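Local coordinates for pullulanase (Bacillus acidopullulyticus, PDB 2WAN), which hydrolyses alpha-1,6-glucosidic linkages in pullulan and at the branch points of starch-type polysaccharides, as a debranching enzyme of the alpha-amylase type, at residues I715-D720 / S726-Y731. Residues are numbered along the deposited sequence; the frame is centred on the assembly and turned at random.
Sequences IGSIQD and SETINY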
loop_
_atom_site.group_PDB
_atom_site.type_symbol
_atom_site.label_atom_id
_atom_site.label_comp_id
_atom_site.label_asym_id
_atom_site.label_seq_id
_atom_site.Cartn_x
_atom_site.Cartn_y
_atom_site.Cartn_z
ATOM N N ILE A 715 -21.451 10.100 -4.462
ATOM C CA ILE A 715 -20.966 10.613 -5.750
ATOM C C ILE A 715 -19.553 10.118 -6.116
ATOM O O ILE A 715 -18.889 10.705 -6.967
ATOM C CB ILE A 715 -21.064 12.170 -5.852
ATOM C CG1 ILE A 715 -20.168 12.870 -4.836
ATOM C CG2 ILE A 715 -22.521 12.630 -5.692
ATOM C CD1 ILE A 715 -20.079 14.401 -5.082
ATOM N N GLY A 716 -19.121 9.019 -5.493
ATOM C CA GLY A 716 -17.834 8.402 -5.813
ATOM C C GLY A 716 -16.659 9.258 -5.397
ATOM O O GLY A 716 -15.607 9.195 -6.040
ATOM N N SER A 717 -16.861 10.077 -4.357
ATOM C CA SER A 717 -15.803 10.848 -3.696
ATOM C C SER A 717 -15.127 11.937 -4.534
ATOM O O SER A 717 -14.063 12.436 -4.152
ATOM C CB SER A 717 -14.766 9.894 -3.095
ATOM O OG SER A 717 -15.390 9.115 -2.086
ATOM N N ILE A 718 -15.763 12.300 -5.644
ATOM C CA ILE A 718 -15.178 13.236 -6.631
ATOM C C ILE A 718 -15.039 14.676 -6.113
ATOM O O ILE A 718 -14.343 15.495 -6.720
ATOM C CB ILE A 718 -15.964 13.217 -7.954
ATOM C CG1 ILE A 718 -17.421 13.638 -7.730
ATOM C CG2 ILE A 718 -15.855 11.811 -8.647
ATOM C CD1 ILE A 718 -18.248 13.764 -9.041
ATOM N N GLN A 719 -15.688 14.970 -4.987
ATOM C CA GLN A 719 -15.528 16.277 -4.332
ATOM C C GLN A 719 -14.798 16.138 -3.005
ATOM O O GLN A 719 -14.710 17.098 -2.247
ATOM C CB GLN A 719 -16.890 16.951 -4.108
ATOM C CG GLN A 719 -17.585 17.325 -5.396
ATOM C CD GLN A 719 -18.929 17.994 -5.156
ATOM O OE1 GLN A 719 -19.681 18.223 -6.092
ATOM N NE2 GLN A 719 -19.227 18.314 -3.902
ATOM N N ASP A 720 -14.262 14.948 -2.733
ATOM C CA ASP A 720 -13.618 14.668 -1.460
ATOM C C ASP A 720 -12.130 14.395 -1.747
ATOM O O ASP A 720 -11.278 15.204 -1.365
ATOM C CB ASP A 720 -14.356 13.495 -0.766
ATOM C CG ASP A 720 -13.783 13.130 0.605
ATOM O OD1 ASP A 720 -12.861 13.818 1.106
ATOM O OD2 ASP A 720 -14.273 12.143 1.200
ATOM N N SER A 726 -13.553 5.406 -10.113
ATOM C CA SER A 726 -12.675 4.228 -10.016
ATOM C C SER A 726 -11.594 4.328 -8.938
ATOM O O SER A 726 -11.007 3.308 -8.570
ATOM C CB SER A 726 -12.011 3.949 -11.372
ATOM O OG SER A 726 -11.261 5.089 -11.777
ATOM N N GLU A 727 -11.333 5.540 -8.426
ATOM C CA GLU A 727 -10.293 5.743 -7.408
ATOM C C GLU A 727 -10.734 5.511 -5.968
ATOM O O GLU A 727 -9.893 5.550 -5.062
ATOM C CB GLU A 727 -9.684 7.157 -7.535
ATOM C CG GLU A 727 -9.043 7.337 -8.903
ATOM C CD GLU A 727 -8.575 8.761 -9.153
ATOM O OE1 GLU A 727 -8.746 9.617 -8.255
ATOM O OE2 GLU A 727 -8.044 9.009 -10.253
ATOM N N THR A 728 -12.034 5.268 -5.754
ATOM C CA THR A 728 -12.523 4.984 -4.407
ATOM C C THR A 728 -13.059 3.564 -4.295
ATOM O O THR A 728 -13.938 3.146 -5.075
ATOM C CB THR A 728 -13.598 6.017 -3.902
ATOM O OG1 THR A 728 -14.038 5.632 -2.591
ATOM C CG2 THR A 728 -14.835 6.084 -4.858
ATOM N N ILE A 729 -12.518 2.836 -3.319
ATOM C CA ILE A 729 -13.052 1.526 -2.921
ATOM C C ILE A 729 -13.973 1.747 -1.716
ATOM O O ILE A 729 -13.509 1.976 -0.593
ATOM C CB ILE A 729 -11.930 0.521 -2.569
ATOM C CG1 ILE A 729 -10.779 0.582 -3.592
ATOM C CG2 ILE A 729 -12.518 -0.936 -2.415
ATOM C CD1 ILE A 729 -11.183 0.259 -5.058
ATOM N N ASN A 730 -15.281 1.675 -1.965
ATOM C CA ASN A 730 -16.275 1.961 -0.938
ATOM C C ASN A 730 -16.521 0.710 -0.113
ATOM O O ASN A 730 -16.672 -0.382 -0.665
ATOM C CB ASN A 730 -17.591 2.398 -1.598
ATOM C CG ASN A 730 -17.451 3.699 -2.357
ATOM O OD1 ASN A 730 -16.697 4.590 -1.951
ATOM N ND2 ASN A 730 -18.183 3.826 -3.457
ATOM N N TYR A 731 -16.564 0.868 1.208
ATOM C CA TYR A 731 -16.762 -0.302 2.069
ATOM C C TYR A 731 -17.191 0.128 3.457
ATOM O O TYR A 731 -17.073 1.324 3.824
ATOM C CB TYR A 731 -15.490 -1.176 2.144
ATOM C CG TYR A 731 -14.373 -0.623 3.021
ATOM C CD1 TYR A 731 -13.803 0.630 2.780
ATOM C CD2 TYR A 731 -13.878 -1.367 4.096
ATOM C CE1 TYR A 731 -12.760 1.128 3.606
ATOM C CE2 TYR A 731 -12.843 -0.880 4.915
ATOM C CZ TYR A 731 -12.294 0.366 4.660
ATOM O OH TYR A 731 -11.276 0.836 5.465
HETATM O O HOH W 1 -17.290 7.207 -2.789
#
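The Schellman motif that ends helix 707-714 packs here against T728 at the start of strand 728-730, the seventh strand of the catalytic (beta/alpha)8 barrel. G716 is its C-prime residue: with phi at 68° it turns the chain out of the helix, a conformation easiest for a residue without a side chain. Its carbonyl O lies 3.4 Å from the T728 CG2 methyl and accepts a hydrogen bond from T722 OG1. Next along, S717 turns its side chain to the strand; its CB is 4.1 Å from T728 CB, while its OG stands 3.8 Å from T728 OG1, too far for a direct bond. A water spans the gap instead, accepting from S717 OG at 2.8 Å and donating to N730 OD1 at 2.8 Å. T728 OG1, set anti to its own backbone N (chi1 178°), also donates to N730 OD1 at 2.9 Å, from above the amide plane, 41° out of it. Threonine thus suits its place, one branch packing and the other bonding; a valine here would probably keep the methyl packing but leave N730 OD1 with the water and without its hydroxyl donor. N730 ND2 bonds to Q771 O, so both ends of the amide are engaged. Helix end and barrel strand are therefore joined by small-group packing and one bridging water, without any direct hydrogen bond between them.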